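Local coordinates for protein 5-oxoprolinase subunit A (Thermus thermophilus, PDB 2DFA) that probably cleaves 5-oxoproline to L-glutamate with hydrolysis of ATP, working in a complex with two partner subunits, at residues Val3-Asp8 with Glu238-Ala243; Gly64-Val69 with Met76-Glu81; Arg126-Ala131 with Thr147-Glu152. All blocks are in the same frame, centred on the assembly; numbering follows the deposited sequence.

Contact 1: residues Val3-Asp8 with Glu238-Ala243; sequences VDLNAD and EALEQA
Leu240, near the end of helix 229-241, meets Val3 and Leu5 of strand 2-9 where that helix lies against the curved parallel sheet of this alpha/beta fold. The helix belongs to a beta-alpha-beta crossover: it follows strand 219-222 and leads to strand 246-247, and strand 2-9 pairs in parallel with both, so the crossover bridges the N-terminal strand.

Polar interactions of the strand are made with other parts of the chain. The Asp4 carboxylate is hydrogen-bonded to Ser29, Ser30 and Thr219, while the Asn6 amide pairs with Asn32, Lys109, Thr219 and Glu163, which gives both buried groups several partners. The backbone of Val3 bonds to that of Glu246 and Arg248 in the adjoining C-terminal stretch of the sheet.

The meeting with the helix is wholly apolar and small, with 91 Å² buried over both sides. Strand alternation turns Val3 and Leu5 toward the helix and Asp4 away from it. Leu197 of helix 189-201 and Val247 of the neighbouring strand also pack on Leu240, and Leu220 of strand 219-222 touches both Val3 and Leu5. The side chains of Val3 and Leu240 cross at nearly a right angle, and the Leu5 side chain meets Leu240 at a slant. Leu5 has a chi1 of -105°, off the staggered minima, so its fit probably carries some torsional cost. A single methyl of Leu240 makes both contacts, brought there by an extended end to the side chain, with CD1 anti to CA (chi2 178°): Leu240 CD1 lies 3.9 Å from Val3 CG1 and 3.5 Å from Leu5 CD2.

Contact 2: residues Gly64-Val69 with Met76-Glu81; sequences GFPDLV and MALSPE
A Met-aromatic contact between Phe65 and Met76 packs the loop after strand 58-62 against the segment leading into helix 80-100. Met76 CB sits over one face of the phenyl ring, 4.0 Å from the centroid of the Phe65 ring and only 5° off its normal, a well-centred CH-pi contact. The sulfur lies more obliquely: Met76 SD is 4.9 Å from the Phe65 ring centroid, 38° off the normal. The far end of the ring lies against the methionine backbone, Phe65 CZ being 3.6 Å from Met76 O. At the ring edge, near its plane, Leu78 CD2 approaches Phe65 CD1 to 3.7 Å.

The methionine chain runs past the ring and bends at its end (chi3 73°), bringing Met76 CE to 4.0 Å from Pro66 O. Met76 SD also lies 3.9 Å from Asp67 CB. The Asp67 carboxylate is engaged elsewhere, in a salt bridge with Arg74. Around this cluster, Ala113, Leu114 and Lys117 of helix 112-120 touch Phe65, and Arg74 and Met76 of the second subunit pack on Pro66 and Asp67, placing the loop at a subunit interface.

Replacing Phe65 by alanine removes the ring, which would probably leave Met76 CB and the Leu78 methyls without the surface they pack on and free both side chains to shift. The side chains meeting here probably depend on shape and dispersion rather than on directed bonds.

Contact 3: residues Arg126-Ala131 with Thr147-Glu152; sequences RAIALA and TVYEEE
Arg126 touches Glu152 with its backbone and CB, while its flat guanidinium lies under Leu130 of its own helix, whose CD1 is 3.4 Å above one face of the Arg126 group, over its centre. The ring of Tyr149 approaches with its hydroxyl end foremost, a loose contact in which Tyr149 OH lies 4.4 Å from Ile128 CG2. These groups join helix 122-135 to helix 148-155, the helix of a beta-alpha-beta unit between parallel strands 141-143 and 160-164, which starts at the N-cap Thr147.

The segment axes come within 9.4 Å and cross at -38°, running in roughly the same direction. The arginine chain, extended from CG to NE, leads away from the second helix, and Arg126 NE stays 5.7 Å from Glu152 OE1. Glu152 instead forms salt bridges through OE2 with Arg122 and Lys155. Further along, the methyl of Ala129 rests against the Glu152 carbonyl. Backbones are closest at Arg126 and Glu152, where Glu152 CB is 3.9 Å from Arg126 N. The glutamate bends at chi2 (-55°), and Glu152 OE1 lies alongside Arg126 CB at 4.0 Å.

Contacts 2 and 3 are neighbours, their centres about 16 Å apart, and touch where Pro80 O lies 3.3 Å from Ala127 CB. They also share packing partners, since Val83 meets both Leu78 and Ile128, and Leu114 meets both Phe65 and Ile128. Contact 1 lies across the centre of the chain, about 32 Å from contact 2 and about 27 Å from contact 3, measured between centres; because it joins the two ends of the chain, it encloses both in sequence. Asp8, on the strand of contact 1, together with His62 and His111 could form a metal site, vacant here; the Phe65 side chain of contact 2 lies near these residues without touching them.

Contact 1: residues Val3-Asp8 with Glu238-Ala243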
ATOM      1  N   VAL A   3     -35.927  16.665  -0.077  1.00 47.29           N
ATOM      2  CA  VAL A   3     -34.946  15.945   0.721  1.00 45.08           C
ATOM      3  C   VAL A   3     -33.865  15.386  -0.189  1.00 44.04           C
ATOM      4  O   VAL A   3     -34.101  15.121  -1.370  1.00 44.50           O
ATOM      5  CB  VAL A   3     -35.600  14.779   1.506  1.00 43.07           C
ATOM      6  CG1 VAL A   3     -36.078  13.707   0.553  1.00 43.38           C
ATOM      7  CG2 VAL A   3     -34.606  14.195   2.511  1.00 43.82           C
ATOM      8  N   ASP A   4     -32.673  15.211   0.363  1.00 42.24           N
ATOM      9  CA  ASP A   4     -31.571  14.670  -0.407  1.00 41.02           C
ATOM     10  C   ASP A   4     -31.399  13.185  -0.102  1.00 39.95           C
ATOM     11  O   ASP A   4     -31.533  12.755   1.043  1.00 40.17           O
ATOM     12  CB  ASP A   4     -30.279  15.430  -0.084  1.00 41.05           C
ATOM     13  CG  ASP A   4     -29.050  14.794  -0.716  1.00 43.79           C
ATOM     14  OD1 ASP A   4     -28.489  13.847  -0.119  1.00 45.62           O
ATOM     15  OD2 ASP A   4     -28.654  15.230  -1.814  1.00 42.10           O
ATOM     16  N   LEU A   5     -31.134  12.410  -1.143  1.00 39.82           N
ATOM     17  CA  LEU A   5     -30.902  10.981  -1.013  1.00 41.27           C
ATOM     18  C   LEU A   5     -29.429  10.780  -1.341  1.00 40.34           C
ATOM     19  O   LEU A   5     -28.992  11.108  -2.444  1.00 39.46           O
ATOM     20  CB  LEU A   5     -31.765  10.203  -2.011  1.00 42.13           C
ATOM     21  CG  LEU A   5     -32.989   9.465  -1.459  1.00 45.77           C
ATOM     22  CD1 LEU A   5     -32.533   8.253  -0.659  1.00 47.01           C
ATOM     23  CD2 LEU A   5     -33.815  10.403  -0.598  1.00 44.53           C
ATOM     24  N   ASN A   6     -28.661  10.252  -0.389  1.00 40.12           N
ATOM     25  CA  ASN A   6     -27.241  10.043  -0.627  1.00 39.29           C
ATOM     26  C   ASN A   6     -26.823   8.585  -0.478  1.00 37.77           C
ATOM     27  O   ASN A   6     -27.433   7.814   0.265  1.00 38.27           O
ATOM     28  CB  ASN A   6     -26.408  10.924   0.316  1.00 40.79           C
ATOM     29  CG  ASN A   6     -26.171  10.283   1.673  1.00 42.79           C
ATOM     30  OD1 ASN A   6     -25.337   9.385   1.813  1.00 41.00           O
ATOM     31  ND2 ASN A   6     -26.909  10.738   2.680  1.00 45.14           N
ATOM     32  N   ALA A   7     -25.783   8.209  -1.211  1.00 36.45           N
ATOM     33  CA  ALA A   7     -25.264   6.852  -1.158  1.00 36.04           C
ATOM     34  C   ALA A   7     -23.763   6.897  -1.412  1.00 35.69           C
ATOM     35  O   ALA A   7     -23.263   7.797  -2.094  1.00 33.02           O
ATOM     36  CB  ALA A   7     -25.944   5.988  -2.208  1.00 34.37           C
ATOM     37  N   ASP A   8     -23.042   5.932  -0.853  1.00 36.49           N
ATOM     38  CA  ASP A   8     -21.605   5.878  -1.059  1.00 39.63           C
ATOM     39  C   ASP A   8     -21.385   5.342  -2.461  1.00 38.99           C
ATOM     40  O   ASP A   8     -22.222   4.597  -2.985  1.00 39.26           O
ATOM     41  CB  ASP A   8     -20.936   4.950  -0.039  1.00 43.37           C
ATOM     42  CG  ASP A   8     -21.246   5.336   1.391  1.00 46.40           C
ATOM     43  OD1 ASP A   8     -21.326   6.549   1.685  1.00 46.39           O
ATOM     44  OD2 ASP A   8     -21.397   4.421   2.230  1.00 52.56           O
ATOM     45  N   GLU A 238     -39.054   6.273  -5.184  1.00 62.42           N
ATOM     46  CA  GLU A 238     -40.402   6.222  -5.738  1.00 65.17           C
ATOM     47  C   GLU A 238     -41.458   6.614  -4.708  1.00 65.32           C
ATOM     48  O   GLU A 238     -42.379   7.376  -5.009  1.00 66.02           O
ATOM     49  CB  GLU A 238     -40.689   4.823  -6.293  1.00 65.88           C
ATOM     50  CG  GLU A 238     -39.800   4.457  -7.478  1.00 69.46           C
ATOM     51  CD  GLU A 238     -40.136   3.107  -8.086  1.00 70.90           C
ATOM     52  OE1 GLU A 238     -40.002   2.080  -7.386  1.00 72.02           O
ATOM     53  OE2 GLU A 238     -40.533   3.076  -9.269  1.00 72.26           O
ATOM     54  N   ALA A 239     -41.322   6.099  -3.491  1.00 64.98           N
ATOM     55  CA  ALA A 239     -42.268   6.416  -2.432  1.00 64.74           C
ATOM     56  C   ALA A 239     -42.278   7.919  -2.186  1.00 64.79           C
ATOM     57  O   ALA A 239     -43.328   8.512  -1.946  1.00 64.50           O
ATOM     58  CB  ALA A 239     -41.889   5.677  -1.156  1.00 65.53           C
ATOM     59  N   LEU A 240     -41.102   8.532  -2.261  1.00 64.41           N
ATOM     60  CA  LEU A 240     -40.972   9.967  -2.041  1.00 64.87           C
ATOM     61  C   LEU A 240     -41.557  10.791  -3.186  1.00 65.45           C
ATOM     62  O   LEU A 240     -42.243  11.786  -2.953  1.00 64.40           O
ATOM     63  CB  LEU A 240     -39.498  10.338  -1.843  1.00 64.66           C
ATOM     64  CG  LEU A 240     -38.806   9.783  -0.593  1.00 64.55           C
ATOM     65  CD1 LEU A 240     -37.342  10.204  -0.583  1.00 63.80           C
ATOM     66  CD2 LEU A 240     -39.511  10.295   0.654  1.00 63.51           C
ATOM     67  N   GLU A 241     -41.284  10.376  -4.419  1.00 66.68           N
ATOM     68  CA  GLU A 241     -41.785  11.095  -5.584  1.00 68.14           C
ATOM     69  C   GLU A 241     -43.286  10.899  -5.773  1.00 68.27           C
ATOM     70  O   GLU A 241     -43.998  11.836  -6.134  1.00 68.07           O
ATOM     71  CB  GLU A 241     -41.033  10.656  -6.842  1.00 69.48           C
ATOM     72  CG  GLU A 241     -39.542  10.943  -6.787  1.00 70.57           C
ATOM     73  CD  GLU A 241     -38.837  10.632  -8.090  1.00 71.47           C
ATOM     74  OE1 GLU A 241     -38.936   9.480  -8.563  1.00 71.72           O
ATOM     75  OE2 GLU A 241     -38.180  11.542  -8.636  1.00 72.37           O
ATOM     76  N   GLN A 242     -43.766   9.683  -5.532  1.00 68.66           N
ATOM     77  CA  GLN A 242     -45.190   9.405  -5.664  1.00 68.88           C
ATOM     78  C   GLN A 242     -45.931  10.139  -4.554  1.00 68.23           C
ATOM     79  O   GLN A 242     -47.152  10.292  -4.599  1.00 68.38           O
ATOM     80  CB  GLN A 242     -45.459   7.901  -5.563  1.00 70.60           C
ATOM     81  CG  GLN A 242     -45.113   7.121  -6.821  1.00 73.71           C
ATOM     82  CD  GLN A 242     -45.449   5.645  -6.702  1.00 76.03           C
ATOM     83  OE1 GLN A 242     -46.427   5.168  -7.281  1.00 77.58           O
ATOM     84  NE2 GLN A 242     -44.637   4.913  -5.947  1.00 77.09           N
ATOM     85  N   ALA A 243     -45.177  10.598  -3.559  1.00 66.66           N
ATOM     86  CA  ALA A 243     -45.743  11.322  -2.429  1.00 65.20           C
ATOM     87  C   ALA A 243     -45.662  12.826  -2.656  1.00 63.62           C
ATOM     88  O   ALA A 243     -46.186  13.609  -1.867  1.00 63.61           O
ATOM     89  CB  ALA A 243     -45.007  10.947  -1.149  1.00 65.04           C
TER

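Contact 2: residues Gly64-Val69 with Met76-Glu81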
ATOM      1  N   GLY A  64     -11.693   8.368   4.581  1.00 28.96           N
ATOM      2  CA  GLY A  64     -11.635   7.296   5.556  1.00 27.34           C
ATOM      3  C   GLY A  64     -10.240   7.051   6.104  1.00 29.17           C
ATOM      4  O   GLY A  64      -9.284   7.750   5.752  1.00 27.58           O
ATOM      5  N   PHE A  65     -10.131   6.064   6.987  1.00 29.23           N
ATOM      6  CA  PHE A  65      -8.850   5.688   7.577  1.00 29.19           C
ATOM      7  C   PHE A  65      -7.955   5.068   6.504  1.00 28.93           C
ATOM      8  O   PHE A  65      -8.439   4.536   5.498  1.00 28.30           O
ATOM      9  CB  PHE A  65      -9.046   4.634   8.678  1.00 30.89           C
ATOM     10  CG  PHE A  65      -9.483   5.189  10.007  1.00 32.68           C
ATOM     11  CD1 PHE A  65      -8.854   6.302  10.559  1.00 32.21           C
ATOM     12  CD2 PHE A  65     -10.475   4.547  10.747  1.00 32.88           C
ATOM     13  CE1 PHE A  65      -9.209   6.765  11.831  1.00 32.96           C
ATOM     14  CE2 PHE A  65     -10.835   5.000  12.015  1.00 32.48           C
ATOM     15  CZ  PHE A  65     -10.201   6.110  12.560  1.00 33.70           C
ATOM     16  N   PRO A  66      -6.628   5.132   6.702  1.00 29.54           N
ATOM     17  CA  PRO A  66      -5.710   4.548   5.727  1.00 29.86           C
ATOM     18  C   PRO A  66      -5.641   3.042   6.003  1.00 30.61           C
ATOM     19  O   PRO A  66      -4.686   2.551   6.619  1.00 29.92           O
ATOM     20  CB  PRO A  66      -4.395   5.265   6.027  1.00 31.39           C
ATOM     21  CG  PRO A  66      -4.468   5.443   7.517  1.00 30.74           C
ATOM     22  CD  PRO A  66      -5.894   5.914   7.716  1.00 30.06           C
ATOM     23  N   ASP A  67      -6.663   2.319   5.551  1.00 29.51           N
ATOM     24  CA  ASP A  67      -6.755   0.868   5.760  1.00 28.92           C
ATOM     25  C   ASP A  67      -7.522   0.253   4.588  1.00 28.48           C
ATOM     26  O   ASP A  67      -8.711  -0.054   4.692  1.00 30.36           O
ATOM     27  CB  ASP A  67      -7.475   0.597   7.090  1.00 28.59           C
ATOM     28  CG  ASP A  67      -7.607  -0.890   7.414  1.00 30.04           C
ATOM     29  OD1 ASP A  67      -6.883  -1.719   6.824  1.00 29.29           O
ATOM     30  OD2 ASP A  67      -8.445  -1.219   8.280  1.00 29.68           O
ATOM     31  N   LEU A  68      -6.833   0.083   3.468  1.00 29.97           N
ATOM     32  CA  LEU A  68      -7.455  -0.467   2.267  1.00 30.80           C
ATOM     33  C   LEU A  68      -7.969  -1.891   2.454  1.00 31.54           C
ATOM     34  O   LEU A  68      -9.133  -2.182   2.164  1.00 31.42           O
ATOM     35  CB  LEU A  68      -6.466  -0.438   1.101  1.00 33.24           C
ATOM     36  CG  LEU A  68      -7.000  -0.919  -0.253  1.00 34.41           C
ATOM     37  CD1 LEU A  68      -8.201  -0.070  -0.665  1.00 33.71           C
ATOM     38  CD2 LEU A  68      -5.895  -0.826  -1.295  1.00 34.66           C
ATOM     39  N   VAL A  69      -7.106  -2.780   2.941  1.00 30.15           N
ATOM     40  CA  VAL A  69      -7.513  -4.164   3.124  1.00 32.20           C
ATOM     41  C   VAL A  69      -8.707  -4.263   4.062  1.00 31.95           C
ATOM     42  O   VAL A  69      -9.556  -5.141   3.898  1.00 33.05           O
ATOM     43  CB  VAL A  69      -6.328  -5.045   3.645  1.00 33.69           C
ATOM     44  CG1 VAL A  69      -5.957  -4.664   5.071  1.00 32.62           C
ATOM     45  CG2 VAL A  69      -6.698  -6.519   3.556  1.00 36.35           C
ATOM     46  N   MET A  76      -8.841   2.812  14.106  1.00 34.63           N
ATOM     47  CA  MET A  76      -7.393   3.033  14.075  1.00 34.53           C
ATOM     48  C   MET A  76      -7.050   4.197  15.001  1.00 35.42           C
ATOM     49  O   MET A  76      -7.686   5.252  14.950  1.00 35.28           O
ATOM     50  CB  MET A  76      -6.905   3.365  12.657  1.00 33.87           C
ATOM     51  CG  MET A  76      -6.932   2.206  11.677  1.00 31.19           C
ATOM     52  SD  MET A  76      -6.136   2.597  10.116  1.00 32.74           S
ATOM     53  CE  MET A  76      -4.379   2.588  10.601  1.00 34.72           C
ATOM     54  N   ALA A  77      -6.036   4.009  15.836  1.00 36.38           N
ATOM     55  CA  ALA A  77      -5.631   5.044  16.782  1.00 35.78           C
ATOM     56  C   ALA A  77      -4.870   6.211  16.150  1.00 35.91           C
ATOM     57  O   ALA A  77      -3.709   6.450  16.480  1.00 33.90           O
ATOM     58  CB  ALA A  77      -4.796   4.419  17.896  1.00 36.05           C
ATOM     59  N   LEU A  78      -5.520   6.940  15.242  1.00 35.12           N
ATOM     60  CA  LEU A  78      -4.883   8.091  14.608  1.00 34.28           C
ATOM     61  C   LEU A  78      -4.922   9.293  15.546  1.00 33.46           C
ATOM     62  O   LEU A  78      -5.916   9.517  16.237  1.00 33.17           O
ATOM     63  CB  LEU A  78      -5.599   8.474  13.304  1.00 33.66           C
ATOM     64  CG  LEU A  78      -5.046   7.994  11.959  1.00 32.13           C
ATOM     65  CD1 LEU A  78      -5.064   6.471  11.895  1.00 34.13           C
ATOM     66  CD2 LEU A  78      -5.897   8.583  10.832  1.00 32.26           C
ATOM     67  N   SER A  79      -3.840  10.064  15.571  1.00 33.96           N
ATOM     68  CA  SER A  79      -3.796  11.261  16.405  1.00 32.79           C
ATOM     69  C   SER A  79      -4.643  12.298  15.675  1.00 33.22           C
ATOM     70  O   SER A  79      -4.878  12.172  14.476  1.00 31.62           O
ATOM     71  CB  SER A  79      -2.366  11.787  16.524  1.00 33.49           C
ATOM     72  OG  SER A  79      -1.878  12.206  15.261  1.00 32.07           O
ATOM     73  N   PRO A  80      -5.117  13.332  16.384  1.00 34.08           N
ATOM     74  CA  PRO A  80      -5.925  14.324  15.671  1.00 33.49           C
ATOM     75  C   PRO A  80      -5.150  14.955  14.515  1.00 33.16           C
ATOM     76  O   PRO A  80      -5.728  15.276  13.468  1.00 30.74           O
ATOM     77  CB  PRO A  80      -6.315  15.325  16.771  1.00 35.83           C
ATOM     78  CG  PRO A  80      -5.308  15.093  17.873  1.00 36.24           C
ATOM     79  CD  PRO A  80      -5.095  13.600  17.834  1.00 34.80           C
ATOM     80  N   GLU A  81      -3.840  15.111  14.697  1.00 31.14           N
ATOM     81  CA  GLU A  81      -2.988  15.687  13.658  1.00 31.66           C
ATOM     82  C   GLU A  81      -3.038  14.806  12.407  1.00 30.32           C
ATOM     83  O   GLU A  81      -3.124  15.298  11.283  1.00 29.40           O
ATOM     84  CB  GLU A  81      -1.529  15.776  14.136  1.00 36.63           C
ATOM     85  CG  GLU A  81      -1.234  16.781  15.261  1.00 41.39           C
ATOM     86  CD  GLU A  81      -1.822  16.392  16.614  1.00 44.24           C
ATOM     87  OE1 GLU A  81      -1.946  15.185  16.909  1.00 43.48           O
ATOM     88  OE2 GLU A  81      -2.145  17.309  17.398  1.00 50.14           O
TER

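Contact 3: residues Arg126-Ala131 with Thr147-Glu152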
ATOM      1  N   ARG A 126     -13.247  17.129  15.804  1.00 32.20           N
ATOM      2  CA  ARG A 126     -12.687  18.462  15.605  1.00 32.15           C
ATOM      3  C   ARG A 126     -11.673  18.480  14.462  1.00 29.78           C
ATOM      4  O   ARG A 126     -11.670  19.405  13.649  1.00 30.99           O
ATOM      5  CB  ARG A 126     -12.018  18.956  16.893  1.00 33.53           C
ATOM      6  CG  ARG A 126     -11.220  20.242  16.729  1.00 35.65           C
ATOM      7  CD  ARG A 126     -10.605  20.700  18.054  1.00 37.30           C
ATOM      8  NE  ARG A 126      -9.671  21.811  17.868  1.00 38.64           N
ATOM      9  CZ  ARG A 126      -8.401  21.680  17.490  1.00 39.27           C
ATOM     10  NH1 ARG A 126      -7.887  20.477  17.255  1.00 39.81           N
ATOM     11  NH2 ARG A 126      -7.638  22.757  17.342  1.00 40.67           N
ATOM     12  N   ALA A 127     -10.812  17.463  14.403  1.00 29.19           N
ATOM     13  CA  ALA A 127      -9.802  17.380  13.347  1.00 26.88           C
ATOM     14  C   ALA A 127     -10.445  17.324  11.964  1.00 27.05           C
ATOM     15  O   ALA A 127      -9.976  17.967  11.031  1.00 26.72           O
ATOM     16  CB  ALA A 127      -8.904  16.151  13.559  1.00 26.58           C
ATOM     17  N   ILE A 128     -11.517  16.553  11.832  1.00 26.98           N
ATOM     18  CA  ILE A 128     -12.205  16.444  10.553  1.00 27.99           C
ATOM     19  C   ILE A 128     -12.792  17.802  10.184  1.00 29.05           C
ATOM     20  O   ILE A 128     -12.626  18.292   9.061  1.00 27.15           O
ATOM     21  CB  ILE A 128     -13.350  15.417  10.624  1.00 28.04           C
ATOM     22  CG1 ILE A 128     -12.777  14.017  10.856  1.00 27.20           C
ATOM     23  CG2 ILE A 128     -14.174  15.465   9.328  1.00 30.03           C
ATOM     24  CD1 ILE A 128     -13.832  12.950  11.063  1.00 27.41           C
ATOM     25  N   ALA A 129     -13.477  18.408  11.148  1.00 29.31           N
ATOM     26  CA  ALA A 129     -14.102  19.705  10.948  1.00 29.47           C
ATOM     27  C   ALA A 129     -13.092  20.767  10.518  1.00 30.19           C
ATOM     28  O   ALA A 129     -13.346  21.519   9.579  1.00 30.58           O
ATOM     29  CB  ALA A 129     -14.814  20.133  12.231  1.00 28.42           C
ATOM     30  N   LEU A 130     -11.947  20.832  11.194  1.00 29.79           N
ATOM     31  CA  LEU A 130     -10.934  21.821  10.839  1.00 30.14           C
ATOM     32  C   LEU A 130     -10.316  21.576   9.466  1.00 29.90           C
ATOM     33  O   LEU A 130     -10.005  22.524   8.747  1.00 29.34           O
ATOM     34  CB  LEU A 130      -9.845  21.886  11.915  1.00 31.34           C
ATOM     35  CG  LEU A 130     -10.363  22.443  13.252  1.00 35.46           C
ATOM     36  CD1 LEU A 130      -9.211  22.574  14.246  1.00 35.92           C
ATOM     37  CD2 LEU A 130     -11.030  23.804  13.019  1.00 35.78           C
ATOM     38  N   ALA A 131     -10.138  20.310   9.096  1.00 29.90           N
ATOM     39  CA  ALA A 131      -9.584  19.983   7.781  1.00 29.41           C
ATOM     40  C   ALA A 131     -10.534  20.498   6.710  1.00 29.36           C
ATOM     41  O   ALA A 131     -10.112  21.148   5.752  1.00 29.28           O
ATOM     42  CB  ALA A 131      -9.409  18.465   7.630  1.00 30.30           C
ATOM     43  N   THR A 147     -24.785  14.015  18.205  1.00 45.18           N
ATOM     44  CA  THR A 147     -23.468  13.475  18.539  1.00 44.42           C
ATOM     45  C   THR A 147     -22.441  14.576  18.805  1.00 42.42           C
ATOM     46  O   THR A 147     -22.661  15.738  18.465  1.00 41.10           O
ATOM     47  CB  THR A 147     -22.928  12.584  17.393  1.00 42.79           C
ATOM     48  OG1 THR A 147     -22.724  13.382  16.222  1.00 43.09           O
ATOM     49  CG2 THR A 147     -23.916  11.477  17.064  1.00 42.53           C
ATOM     50  N   VAL A 148     -21.320  14.201  19.417  1.00 41.40           N
ATOM     51  CA  VAL A 148     -20.255  15.156  19.696  1.00 41.11           C
ATOM     52  C   VAL A 148     -19.690  15.601  18.354  1.00 40.07           C
ATOM     53  O   VAL A 148     -19.036  16.637  18.238  1.00 40.53           O
ATOM     54  CB  VAL A 148     -19.123  14.521  20.549  1.00 41.07           C
ATOM     55  CG1 VAL A 148     -19.674  14.072  21.895  1.00 41.36           C
ATOM     56  CG2 VAL A 148     -18.501  13.351  19.810  1.00 40.64           C
ATOM     57  N   TYR A 149     -19.960  14.797  17.333  1.00 39.25           N
ATOM     58  CA  TYR A 149     -19.514  15.083  15.982  1.00 38.48           C
ATOM     59  C   TYR A 149     -20.279  16.308  15.454  1.00 38.52           C
ATOM     60  O   TYR A 149     -19.691  17.225  14.878  1.00 37.39           O
ATOM     61  CB  TYR A 149     -19.755  13.841  15.113  1.00 40.45           C
ATOM     62  CG  TYR A 149     -19.412  14.001  13.657  1.00 41.47           C
ATOM     63  CD1 TYR A 149     -18.332  14.782  13.255  1.00 41.80           C
ATOM     64  CD2 TYR A 149     -20.168  13.361  12.677  1.00 44.03           C
ATOM     65  CE1 TYR A 149     -18.013  14.925  11.908  1.00 44.67           C
ATOM     66  CE2 TYR A 149     -19.859  13.496  11.330  1.00 45.92           C
ATOM     67  CZ  TYR A 149     -18.783  14.281  10.953  1.00 44.95           C
ATOM     68  OH  TYR A 149     -18.492  14.436   9.619  1.00 49.58           O
ATOM     69  N   GLU A 150     -21.591  16.333  15.658  1.00 37.11           N
ATOM     70  CA  GLU A 150     -22.386  17.477  15.221  1.00 36.40           C
ATOM     71  C   GLU A 150     -21.914  18.703  16.003  1.00 36.06           C
ATOM     72  O   GLU A 150     -21.779  19.798  15.456  1.00 36.13           O
ATOM     73  CB  GLU A 150     -23.873  17.248  15.505  1.00 39.15           C
ATOM     74  CG  GLU A 150     -24.769  18.323  14.902  1.00 42.67           C
ATOM     75  CD  GLU A 150     -26.179  18.323  15.472  1.00 47.02           C
ATOM     76  OE1 GLU A 150     -26.698  17.237  15.796  1.00 48.90           O
ATOM     77  OE2 GLU A 150     -26.774  19.416  15.577  1.00 48.20           O
ATOM     78  N   GLU A 151     -21.653  18.499  17.291  1.00 37.23           N
ATOM     79  CA  GLU A 151     -21.201  19.573  18.171  1.00 39.42           C
ATOM     80  C   GLU A 151     -19.906  20.237  17.725  1.00 38.55           C
ATOM     81  O   GLU A 151     -19.833  21.467  17.613  1.00 38.20           O
ATOM     82  CB  GLU A 151     -21.010  19.046  19.591  1.00 41.83           C
ATOM     83  CG  GLU A 151     -22.291  18.707  20.325  1.00 46.49           C
ATOM     84  CD  GLU A 151     -22.024  18.212  21.736  1.00 49.78           C
ATOM     85  OE1 GLU A 151     -21.244  18.873  22.462  1.00 50.71           O
ATOM     86  OE2 GLU A 151     -22.594  17.170  22.124  1.00 51.31           O
ATOM     87  N   GLU A 152     -18.876  19.434  17.484  1.00 37.32           N
ATOM     88  CA  GLU A 152     -17.590  19.989  17.070  1.00 35.70           C
ATOM     89  C   GLU A 152     -17.683  20.668  15.711  1.00 35.09           C
ATOM     90  O   GLU A 152     -17.021  21.677  15.469  1.00 34.30           O
ATOM     91  CB  GLU A 152     -16.519  18.895  17.048  1.00 34.90           C
ATOM     92  CG  GLU A 152     -16.208  18.317  18.422  1.00 35.52           C
ATOM     93  CD  GLU A 152     -15.817  19.384  19.434  1.00 35.64           C
ATOM     94  OE1 GLU A 152     -15.056  20.304  19.072  1.00 38.02           O
ATOM     95  OE2 GLU A 152     -16.257  19.297  20.598  1.00 38.14           O
TER